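Local coordinates for protein Arf-GAP (Mus musculus, PDB 5C79) that probably stimulates GTP hydrolysis by the small GTPase ARF1 in a phosphatidylinositol 4,5-bisphosphate-dependent way, its PH domain binding that anionic phospholipid, at residues R59-K64 with L68-A73; N83-Q88 with E131-A136; F99-H104 with Y108-E113. All coordinates share one frame; numbering follows the deposited sequence.

Contacts 1 and 3 are antiparallel beta hairpins in one PH-domain sheet, whereas contact 2 is a small surface contact between a loop and the end of helix 115-135. The hairpins share a hydrophobic interior: Leu68 and Ile70 of contact 1 pack on Leu101, Tyr108 and Phe110 of contact 3. Contact 3 is the more buried and the more aromatic; contact 1 is partly buried and runs out into the phosphoinositide site, where it turns to hydrogen bonds with a phosphate. Contact 2 is wholly apolar across its two segments, yet its loop meets both hairpins, through Leu84 against Val63 and Leu68 and through Cys87 against Leu101 and Ser103.

Contact 1: residues R59-K64 with L68-A73; sequences RKCAVK and LTISHA. With PBU ((2R)-3-{[(R)-hydroxy{[(1R,2R,3S,4R,5R,6S)-2,3,6-trihydroxy-4,5-bis(phosphonooxy)cyclohexyl]oxy}phosphoryl]oxy}propane-1 ,2-diyl dibutanoate), chain C.
Strands 59-64 and 68-70 run antiparallel, their axes 4.7 Å apart at an angle of 163°, with Ala62 and Thr69 as a hydrogen-bonded pair and Ser71 N bonded to Lys60 O. On the inward face, Leu68 CD1 reaches across to Val63 CG2 at 3.8 Å and also nears Cys61 CB, while Cys61 SG lies 4.0 Å from Ile70 CG2. Trp121 of helix 115-135 covers Cys61 and Val63. The opposite face is wetter: one water joins Thr69 O to Ser71 OG, and Thr69 OG1 bonds to Lys81 and a second water. This hairpin is part of the PH-domain sheet, and its open end forms part of the PtdIns(4,5)P2 pocket. There the Arg59 chain, bent at chi2 (-69°), passes CD along Ser71 O at 3.4 Å and lays its guanidinium beneath the Ala73 methyl, which sits over one face toward the rim. Arg59 NE meets O52 of the PBU 5-phosphate in the guanidinium plane at 3.0 Å, and NH2 adds a weak bond to the same atom. The His72 ring gives ND1 to PBU O51 at 2.9 Å, edge-on and almost straight (176°), while Ala73 N donates to PBU O53 at 3.0 Å. Lys47, Arg53, Gln57 and Arg106 also hydrogen-bond to the lipid.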
loop_
_atom_site.group_PDB
_atom_site.type_symbol
_atom_site.label_atom_id
_atom_site.label_comp_id
_atom_site.label_asym_id
_atom_site.label_seq_id
_atom_site.Cartn_x
_atom_site.Cartn_y
_atom_site.Cartn_z
ATOM N N ARG A 59 -3.801 -2.865 9.425
ATOM C CA ARG A 59 -4.725 -1.822 8.997
ATOM C C ARG A 59 -5.530 -2.214 7.769
ATOM O O ARG A 59 -5.039 -2.878 6.851
ATOM C CB ARG A 59 -3.952 -0.539 8.696
ATOM C CG ARG A 59 -3.209 0.015 9.888
ATOM C CD ARG A 59 -4.186 0.535 10.922
ATOM N NE ARG A 59 -3.507 1.109 12.094
ATOM C CZ ARG A 59 -3.355 0.524 13.292
ATOM N NH1 ARG A 59 -3.775 -0.706 13.556
ATOM N NH2 ARG A 59 -2.741 1.202 14.271
ATOM N N LYS A 60 -6.793 -1.823 7.764
ATOM C CA LYS A 60 -7.650 -2.014 6.604
ATOM C C LYS A 60 -7.166 -1.050 5.517
ATOM O O LYS A 60 -7.025 0.130 5.779
ATOM C CB LYS A 60 -9.098 -1.665 6.959
ATOM C CG LYS A 60 -10.090 -2.009 5.872
ATOM C CD LYS A 60 -11.475 -1.402 6.109
ATOM C CE LYS A 60 -12.065 -0.870 4.806
ATOM N NZ LYS A 60 -13.328 -0.119 5.055
ATOM N N CYS A 61 -6.901 -1.575 4.325
ATOM C CA CYS A 61 -6.393 -0.801 3.186
ATOM C C CYS A 61 -7.204 -1.129 1.951
ATOM O O CYS A 61 -7.614 -2.262 1.764
ATOM C CB CYS A 61 -4.927 -1.152 2.927
ATOM S SG CYS A 61 -3.840 -0.562 4.216
ATOM N N ALA A 62 -7.399 -0.136 1.100
ATOM C CA ALA A 62 -8.082 -0.362 -0.163
ATOM C C ALA A 62 -7.484 0.535 -1.250
ATOM O O ALA A 62 -7.153 1.691 -0.984
ATOM C CB ALA A 62 -9.570 -0.100 -0.024
ATOM N N VAL A 63 -7.441 0.003 -2.457
ATOM C CA VAL A 63 -7.051 0.747 -3.651
ATOM C C VAL A 63 -8.227 0.879 -4.620
ATOM O O VAL A 63 -8.883 -0.115 -4.977
ATOM C CB VAL A 63 -5.886 0.094 -4.399
ATOM C CG1 VAL A 63 -5.508 0.940 -5.616
ATOM C CG2 VAL A 63 -4.698 -0.073 -3.482
ATOM N N LYS A 64 -8.519 2.112 -4.993
ATOM C CA LYS A 64 -9.601 2.409 -5.941
ATOM C C LYS A 64 -9.394 3.809 -6.491
ATOM O O LYS A 64 -8.984 4.719 -5.775
ATOM C CB LYS A 64 -10.982 2.308 -5.303
ATOM C CG LYS A 64 -12.101 2.099 -6.313
ATOM C CD LYS A 64 -13.359 1.552 -5.676
ATOM C CE LYS A 64 -14.528 1.619 -6.650
ATOM N NZ LYS A 64 -15.761 1.134 -5.973
ATOM N N LEU A 68 -4.819 5.003 -2.595
ATOM C CA LEU A 68 -4.671 4.021 -1.512
ATOM C C LEU A 68 -5.289 4.672 -0.274
ATOM O O LEU A 68 -4.821 5.727 0.175
ATOM C CB LEU A 68 -3.205 3.669 -1.220
ATOM C CG LEU A 68 -2.980 2.747 -0.018
ATOM C CD1 LEU A 68 -3.690 1.392 -0.168
ATOM C CD2 LEU A 68 -1.500 2.583 0.250
ATOM N N THR A 69 -6.307 4.018 0.278
ATOM C CA THR A 69 -6.975 4.499 1.488
ATOM C C THR A 69 -6.483 3.609 2.614
ATOM O O THR A 69 -6.597 2.366 2.524
ATOM C CB THR A 69 -8.513 4.487 1.312
ATOM O OG1 THR A 69 -8.874 5.482 0.337
ATOM C CG2 THR A 69 -9.240 4.849 2.578
ATOM N N ILE A 70 -5.904 4.229 3.652
ATOM C CA ILE A 70 -5.355 3.493 4.785
ATOM C C ILE A 70 -6.185 3.864 6.020
ATOM O O ILE A 70 -6.189 5.023 6.449
ATOM C CB ILE A 70 -3.883 3.838 5.083
ATOM C CG1 ILE A 70 -3.023 3.681 3.846
ATOM C CG2 ILE A 70 -3.351 2.939 6.175
ATOM C CD1 ILE A 70 -1.703 4.421 3.925
ATOM N N SER A 71 -6.856 2.868 6.577
ATOM C CA SER A 71 -7.725 3.095 7.727
ATOM C C SER A 71 -6.894 3.297 8.955
ATOM O O SER A 71 -5.765 2.845 9.074
ATOM C CB SER A 71 -8.730 1.963 7.910
ATOM O OG SER A 71 -9.563 1.868 6.760
ATOM N N HIS A 72 -7.437 4.078 9.877
ATOM C CA HIS A 72 -6.827 4.208 11.189
ATOM C C HIS A 72 -7.308 3.051 12.076
ATOM O O HIS A 72 -8.179 2.269 11.699
ATOM C CB HIS A 72 -7.189 5.557 11.806
ATOM C CG HIS A 72 -6.825 6.716 10.952
ATOM N ND1 HIS A 72 -5.548 7.215 10.870
ATOM C CD2 HIS A 72 -7.579 7.475 10.129
ATOM C CE1 HIS A 72 -5.529 8.243 10.032
ATOM N NE2 HIS A 72 -6.748 8.417 9.573
ATOM N N ALA A 73 -6.710 2.949 13.241
ATOM C CA ALA A 73 -7.095 1.915 14.227
ATOM C C ALA A 73 -8.553 2.111 14.686
ATOM O O ALA A 73 -9.347 1.166 14.781
ATOM C CB ALA A 73 -6.151 1.976 15.418
HETATM P P1 PBU C . -0.472 2.945 19.454
HETATM P P4 PBU C . 1.652 6.441 12.616
HETATM P P5 PBU C . -3.002 4.979 13.067
HETATM C "C3'" PBU C . 0.598 3.188 21.814
HETATM C "C2'" PBU C . 1.294 4.447 22.274
HETATM O "O2'" PBU C . 2.711 4.209 22.355
HETATM C "C1'" PBU C . 0.611 4.935 23.562
HETATM O "O1'" PBU C . 0.509 6.349 23.483
HETATM C C1 PBU C . -0.030 4.099 17.051
HETATM O O1 PBU C . -0.408 4.210 18.427
HETATM C C2 PBU C . 1.429 4.550 16.805
HETATM O O2 PBU C . 1.748 5.891 17.184
HETATM C C3 PBU C . 1.729 4.508 15.340
HETATM O O3 PBU C . 3.072 5.006 15.102
HETATM C C4 PBU C . 0.618 5.292 14.628
HETATM O O4 PBU C . 0.934 5.218 13.295
HETATM C C5 PBU C . -0.789 4.769 14.740
HETATM O O5 PBU C . -1.793 5.522 14.004
HETATM C C6 PBU C . -1.084 4.845 16.208
HETATM O O6 PBU C . -2.357 4.273 16.312
HETATM C C7 PBU C . 3.183 3.312 23.417
HETATM O O7 PBU C . 3.078 2.101 23.310
HETATM C C8 PBU C . 3.866 3.908 24.627
HETATM C C9 PBU C . 5.340 4.060 24.295
HETATM C C10 PBU C . 5.470 4.814 22.990
HETATM C C11 PBU C . -0.745 7.079 23.520
HETATM O O11 PBU C . -1.787 6.569 23.144
HETATM C C12 PBU C . -0.716 8.488 24.045
HETATM C C13 PBU C . -0.091 8.456 25.435
HETATM C C14 PBU C . 1.420 8.511 25.373
HETATM O O41 PBU C . 3.154 6.476 12.870
HETATM O O42 PBU C . 0.763 7.592 13.055
HETATM O O43 PBU C . 1.546 6.009 11.181
HETATM O O51 PBU C . -3.192 6.222 12.213
HETATM O O52 PBU C . -2.300 3.865 12.299
HETATM O O53 PBU C . -4.213 4.456 13.717
HETATM O OP1 PBU C . -0.390 3.611 20.887
HETATM O OP2 PBU C . 0.692 2.020 19.142
HETATM O OP3 PBU C . -1.865 2.379 19.532
HETATM O O HOH W 1 -9.181 1.471 4.009
HETATM O O HOH W 2 -7.683 -0.418 10.121
HETATM O O HOH W 3 -9.156 4.228 -2.272
#

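Contact 2: residues N83-Q88 with E131-A136; sequences NLLTCQ and EALTMA
Leu85 places CG opposite its own carbonyl carbon (chi1 -79°) and extends chi2 to 169°, which carries the branched end of the side chain to the last turns of helix 115-135. There it spreads over Ala132 and Leu133 of the helix and Ala136 just after residue 135. The helix is the C-terminal helix of the PH fold, and the loop it meets links strand 80-83 to strand 88-91, the two outermost strands of the sheet. Leu85 CG sits 3.8 Å from Ala132 CB, so the branch point itself rests on the alanine methyl, with both of its methyls forking round it. Leu85 CD2 lies 3.7 Å from Leu133 N and 3.9 Å from Leu133 CB. Leu85 CD1 leans the other way, toward Ala136 CB at 4.4 Å, the longest of these approaches. Leu133 meets Leu85 with the CB end of its side chain. No hydrogen bond crosses between the segments, and the contact is small and lies at the surface, resting on one leucine against three residues at the C-terminal end of the modelled chain.

The loop behind Leu85 is shaped by its own polar groups. Thr86 N bonds to Asn83 O, closing the short 3-10 turn at 84-85. Leu84, just before Leu85, turns to the interior and packs on Leu125 and Ser128 of the same helix, so neighbouring leucines grip it at two levels. Farther along, Cys87 O accepts a hydrogen bond from Lys129, a polar tie between loop and helix beside the apolar one. The Asn83 side chain makes an Asx turn: Leu85 N donates to Asn83 OD1 at 3.0 Å, approaching from above the amide carbonyl plane, 55° out of it.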
loop_
_atom_site.group_PDB
_atom_site.type_symbol
_atom_site.label_atom_id
_atom_site.label_comp_id
_atom_site.label_asym_id
_atom_site.label_seq_id
_atom_site.Cartn_x
_atom_site.Cartn_y
_atom_site.Cartn_z
ATOM N N ASN A 83 -2.481 9.576 -2.912
ATOM C CA ASN A 83 -2.573 9.686 -4.379
ATOM C C ASN A 83 -1.403 8.908 -4.974
ATOM O O ASN A 83 -0.225 9.277 -4.822
ATOM C CB ASN A 83 -2.532 11.169 -4.796
ATOM C CG ASN A 83 -2.274 11.375 -6.291
ATOM O OD1 ASN A 83 -2.416 10.464 -7.098
ATOM N ND2 ASN A 83 -1.817 12.601 -6.650
ATOM N N LEU A 84 -1.709 7.797 -5.627
ATOM C CA LEU A 84 -0.628 6.905 -6.102
ATOM C C LEU A 84 0.220 7.482 -7.240
ATOM O O LEU A 84 1.355 7.060 -7.433
ATOM C CB LEU A 84 -1.165 5.531 -6.468
ATOM C CG LEU A 84 -1.768 4.725 -5.287
ATOM C CD1 LEU A 84 -2.438 3.470 -5.791
ATOM C CD2 LEU A 84 -0.701 4.395 -4.263
ATOM N N LEU A 85 -0.261 8.522 -7.896
ATOM C CA LEU A 85 0.632 9.247 -8.853
ATOM C C LEU A 85 1.882 9.847 -8.260
ATOM O O LEU A 85 2.883 10.024 -8.944
ATOM C CB LEU A 85 -0.157 10.338 -9.587
ATOM C CG LEU A 85 -1.022 9.869 -10.740
ATOM C CD1 LEU A 85 -1.930 10.997 -11.181
ATOM C CD2 LEU A 85 -0.149 9.394 -11.900
ATOM N N THR A 86 1.834 10.208 -6.994
ATOM C CA THR A 86 2.954 10.882 -6.360
ATOM C C THR A 86 3.537 10.048 -5.242
ATOM O O THR A 86 4.110 10.582 -4.301
ATOM C CB THR A 86 2.513 12.284 -5.911
ATOM O OG1 THR A 86 1.331 12.209 -5.074
ATOM C CG2 THR A 86 2.239 13.109 -7.119
ATOM N N CYS A 87 3.327 8.724 -5.347
ATOM C CA CYS A 87 3.978 7.733 -4.488
ATOM C C CYS A 87 4.813 6.740 -5.254
ATOM O O CYS A 87 4.647 6.526 -6.451
ATOM C CB CYS A 87 2.987 6.957 -3.626
ATOM S SG CYS A 87 1.984 8.000 -2.531
ATOM N N GLN A 88 5.787 6.186 -4.563
ATOM C CA GLN A 88 6.718 5.212 -5.171
ATOM C C GLN A 88 6.791 3.978 -4.287
ATOM O O GLN A 88 7.151 4.051 -3.105
ATOM C CB GLN A 88 8.104 5.786 -5.369
ATOM C CG GLN A 88 9.091 4.839 -6.049
ATOM C CD GLN A 88 8.612 4.364 -7.405
ATOM O OE1 GLN A 88 8.332 5.180 -8.275
ATOM N NE2 GLN A 88 8.526 3.048 -7.609
ATOM N N GLU A 131 -2.694 3.250 -14.580
ATOM C CA GLU A 131 -3.999 3.697 -15.046
ATOM C C GLU A 131 -4.197 5.189 -14.791
ATOM O O GLU A 131 -4.592 5.903 -15.704
ATOM C CB GLU A 131 -5.108 2.881 -14.429
ATOM C CG GLU A 131 -6.445 3.193 -15.047
ATOM C CD GLU A 131 -7.555 2.683 -14.165
ATOM O OE1 GLU A 131 -7.721 3.199 -13.043
ATOM O OE2 GLU A 131 -8.213 1.733 -14.596
ATOM N N ALA A 132 -3.854 5.651 -13.588
ATOM C CA ALA A 132 -3.991 7.064 -13.205
ATOM C C ALA A 132 -3.170 7.976 -14.129
ATOM O O ALA A 132 -3.610 9.090 -14.480
ATOM C CB ALA A 132 -3.560 7.258 -11.767
ATOM N N LEU A 133 -1.998 7.500 -14.542
ATOM C CA LEU A 133 -1.083 8.307 -15.393
ATOM C C LEU A 133 -1.638 8.457 -16.806
ATOM O O LEU A 133 -1.570 9.540 -17.403
ATOM C CB LEU A 133 0.329 7.734 -15.441
ATOM C CG LEU A 133 1.384 8.527 -16.231
ATOM C CD1 LEU A 133 1.554 9.949 -15.732
ATOM C CD2 LEU A 133 2.705 7.785 -16.152
ATOM N N THR A 134 -2.207 7.370 -17.321
ATOM C CA THR A 134 -2.871 7.397 -18.638
ATOM C C THR A 134 -3.961 8.496 -18.670
ATOM O O THR A 134 -4.044 9.271 -19.607
ATOM C CB THR A 134 -3.429 5.999 -18.996
ATOM O OG1 THR A 134 -2.366 5.029 -18.927
ATOM C CG2 THR A 134 -4.033 5.984 -20.391
ATOM N N MET A 135 -4.736 8.585 -17.602
ATOM C CA MET A 135 -5.876 9.498 -17.481
ATOM C C MET A 135 -5.545 10.931 -17.067
ATOM O O MET A 135 -6.402 11.805 -17.163
ATOM C CB MET A 135 -6.837 8.923 -16.442
ATOM C CG MET A 135 -7.348 7.522 -16.775
ATOM S SD MET A 135 -8.274 6.657 -15.480
ATOM C CE MET A 135 -8.170 7.783 -14.093
ATOM N N ALA A 136 -4.331 11.175 -16.582
ATOM C CA ALA A 136 -3.949 12.490 -16.035
ATOM C C ALA A 136 -3.871 13.586 -17.105
ATOM O O ALA A 136 -2.978 13.581 -17.957
ATOM C CB ALA A 136 -2.625 12.375 -15.289
#

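Contact 3: residues F99-H104 with Y108-E113; sequences FDLISH and YHFQAE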
loop_
_atom_site.group_PDB
_atom_site.type_symbol
_atom_site.label_atom_id
_atom_site.label_comp_id
_atom_site.label_asym_id
_atom_site.label_seq_id
_atom_site.Cartn_x
_atom_site.Cartn_y
_atom_site.Cartn_z
ATOM N N PHE A 99 7.241 -4.058 1.896
ATOM C CA PHE A 99 7.546 -3.001 0.936
ATOM C C PHE A 99 7.295 -1.648 1.556
ATOM O O PHE A 99 6.454 -1.508 2.420
ATOM C CB PHE A 99 6.717 -3.140 -0.352
ATOM C CG PHE A 99 5.233 -3.061 -0.156
ATOM C CD1 PHE A 99 4.507 -4.157 0.264
ATOM C CD2 PHE A 99 4.541 -1.873 -0.458
ATOM C CE1 PHE A 99 3.107 -4.069 0.407
ATOM C CE2 PHE A 99 3.173 -1.794 -0.331
ATOM C CZ PHE A 99 2.458 -2.881 0.108
ATOM N N ASP A 100 8.013 -0.647 1.058
ATOM C CA ASP A 100 7.744 0.723 1.409
ATOM C C ASP A 100 6.879 1.401 0.361
ATOM O O ASP A 100 6.983 1.117 -0.843
ATOM C CB ASP A 100 9.065 1.480 1.537
ATOM C CG ASP A 100 9.840 1.127 2.772
ATOM O OD1 ASP A 100 9.363 0.332 3.607
ATOM O OD2 ASP A 100 10.980 1.651 2.883
ATOM N N LEU A 101 6.076 2.337 0.831
ATOM C CA LEU A 101 5.389 3.312 -0.032
ATOM C C LEU A 101 5.855 4.711 0.310
ATOM O O LEU A 101 5.575 5.265 1.400
ATOM C CB LEU A 101 3.875 3.197 0.090
ATOM C CG LEU A 101 3.093 4.003 -0.942
ATOM C CD1 LEU A 101 3.289 3.458 -2.344
ATOM C CD2 LEU A 101 1.641 3.955 -0.577
ATOM N N ILE A 102 6.647 5.271 -0.608
ATOM C CA ILE A 102 7.248 6.581 -0.418
ATOM C C ILE A 102 6.252 7.621 -0.922
ATOM O O ILE A 102 5.904 7.662 -2.102
ATOM C CB ILE A 102 8.587 6.714 -1.183
ATOM C CG1 ILE A 102 9.511 5.559 -0.783
ATOM C CG2 ILE A 102 9.240 8.056 -0.871
ATOM C CD1 ILE A 102 10.693 5.367 -1.705
ATOM N N SER A 103 5.758 8.438 -0.008
ATOM C CA SER A 103 4.926 9.570 -0.380
ATOM C C SER A 103 5.728 10.860 -0.200
ATOM O O SER A 103 6.793 10.880 0.372
ATOM C CB SER A 103 3.600 9.591 0.400
ATOM O OG SER A 103 3.781 10.074 1.698
ATOM N N HIS A 104 5.147 11.956 -0.654
ATOM C CA HIS A 104 5.880 13.228 -0.639
ATOM C C HIS A 104 6.346 13.691 0.754
ATOM O O HIS A 104 7.388 14.320 0.878
ATOM C CB HIS A 104 5.060 14.290 -1.334
ATOM C CG HIS A 104 3.845 14.693 -0.584
ATOM N ND1 HIS A 104 2.664 13.979 -0.606
ATOM C CD2 HIS A 104 3.632 15.760 0.213
ATOM C CE1 HIS A 104 1.772 14.606 0.138
ATOM N NE2 HIS A 104 2.342 15.680 0.651
ATOM N N TYR A 108 5.718 5.121 4.230
ATOM C CA TYR A 108 5.009 4.051 4.896
ATOM C C TYR A 108 5.780 2.748 4.776
ATOM O O TYR A 108 6.271 2.423 3.685
ATOM C CB TYR A 108 3.630 3.899 4.287
ATOM C CG TYR A 108 2.667 4.971 4.669
ATOM C CD1 TYR A 108 2.556 6.152 3.913
ATOM C CD2 TYR A 108 1.833 4.808 5.769
ATOM C CE1 TYR A 108 1.649 7.140 4.290
ATOM C CE2 TYR A 108 0.911 5.788 6.118
ATOM C CZ TYR A 108 0.847 6.960 5.399
ATOM O OH TYR A 108 -0.132 7.881 5.773
ATOM N N HIS A 109 5.920 2.009 5.882
ATOM C CA HIS A 109 6.572 0.692 5.854
ATOM C C HIS A 109 5.466 -0.321 5.999
ATOM O O HIS A 109 4.830 -0.376 7.058
ATOM C CB HIS A 109 7.586 0.492 6.972
ATOM C CG HIS A 109 8.598 1.575 7.017
ATOM N ND1 HIS A 109 9.503 1.769 5.997
ATOM C CD2 HIS A 109 8.795 2.580 7.897
ATOM C CE1 HIS A 109 10.256 2.816 6.273
ATOM N NE2 HIS A 109 9.847 3.331 7.420
ATOM N N PHE A 110 5.242 -1.109 4.951
ATOM C CA PHE A 110 4.165 -2.097 4.944
ATOM C C PHE A 110 4.723 -3.505 4.915
ATOM O O PHE A 110 5.850 -3.730 4.479
ATOM C CB PHE A 110 3.263 -1.937 3.717
ATOM C CG PHE A 110 2.400 -0.698 3.722
ATOM C CD1 PHE A 110 1.450 -0.479 4.718
ATOM C CD2 PHE A 110 2.519 0.254 2.712
ATOM C CE1 PHE A 110 0.634 0.628 4.689
ATOM C CE2 PHE A 110 1.712 1.372 2.677
ATOM C CZ PHE A 110 0.765 1.580 3.676
ATOM N N GLN A 111 3.920 -4.441 5.381
ATOM C CA GLN A 111 4.196 -5.876 5.196
ATOM C C GLN A 111 2.919 -6.591 4.833
ATOM O O GLN A 111 1.877 -6.423 5.492
ATOM C CB GLN A 111 4.905 -6.466 6.408
ATOM C CG GLN A 111 5.359 -7.894 6.214
ATOM C CD GLN A 111 6.131 -8.436 7.387
ATOM O OE1 GLN A 111 5.630 -9.257 8.162
ATOM N NE2 GLN A 111 7.385 -8.010 7.501
ATOM N N ALA A 112 2.986 -7.397 3.771
ATOM C CA ALA A 112 1.860 -8.246 3.390
ATOM C C ALA A 112 1.865 -9.542 4.213
ATOM O O ALA A 112 2.836 -9.885 4.864
ATOM C CB ALA A 112 1.939 -8.585 1.907
ATOM N N GLU A 113 0.778 -10.285 4.090
ATOM C CA GLU A 113 0.648 -11.609 4.771
ATOM C C GLU A 113 1.650 -12.680 4.367
ATOM O O GLU A 113 2.177 -13.408 5.218
ATOM C CB GLU A 113 -0.754 -12.148 4.539
ATOM C CG GLU A 113 -1.185 -13.307 5.440
ATOM C CD GLU A 113 -2.569 -13.823 5.070
ATOM O OE1 GLU A 113 -3.358 -13.065 4.419
ATOM O OE2 GLU A 113 -2.866 -14.988 5.435
HETATM O O HOH W 4 8.448 -2.238 4.779
#
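Phe99 and Phe110 form the tightly packed side of this antiparallel pair. Phe99 CG occupies the crowded position between backbone N and carbonyl carbon (chi1 61°), which swings the ring over its cross-strand partner. Phe110 CB lies above the Phe99 face, 3.9 Å from the ring centroid, in a CH-pi contact. The two rings are tilted by 42°, and Phe99 CE2 approaches Phe110 CD2 at 3.7 Å. Beyond it, Leu101 CB meets the edge of the Phe110 ring at CE2, 3.8 Å away. Tyr108 continues this inward face, where Leu45, Leu68 and Ile70 close over the side chains. Strands 98-103 and 106-111 form a hairpin of the PH-domain sheet, held here by two hydrogen-bonded pairs: Phe99 with Phe110, and Leu101 with Tyr108. Tyr108 N donates to Leu101 O at 2.8 Å, and Phe110 N to Phe99 O at the same length. At the strand turn, Ser103 OG bonds to Arg106 O, and Arg106 also makes a cation-pi contact with Tyr108.

The other face is polar and looser. Asp100 and His109, the non-hydrogen-bonded pair between them, point the same way and lie side by side, their carboxylate and ring planes 62° apart. His109 ND1 donates to Asp100 OD1 at 2.8 Å, nearly within the imidazole plane but reaching the oxygen from above the carboxylate. The carboxylate would probably favour the protonated, cationic form of this exposed ring. A water lies 3.0 Å from both Asp100 OD1 and Phe110 O, placed to donate to them, though it has more acceptors in reach than protons.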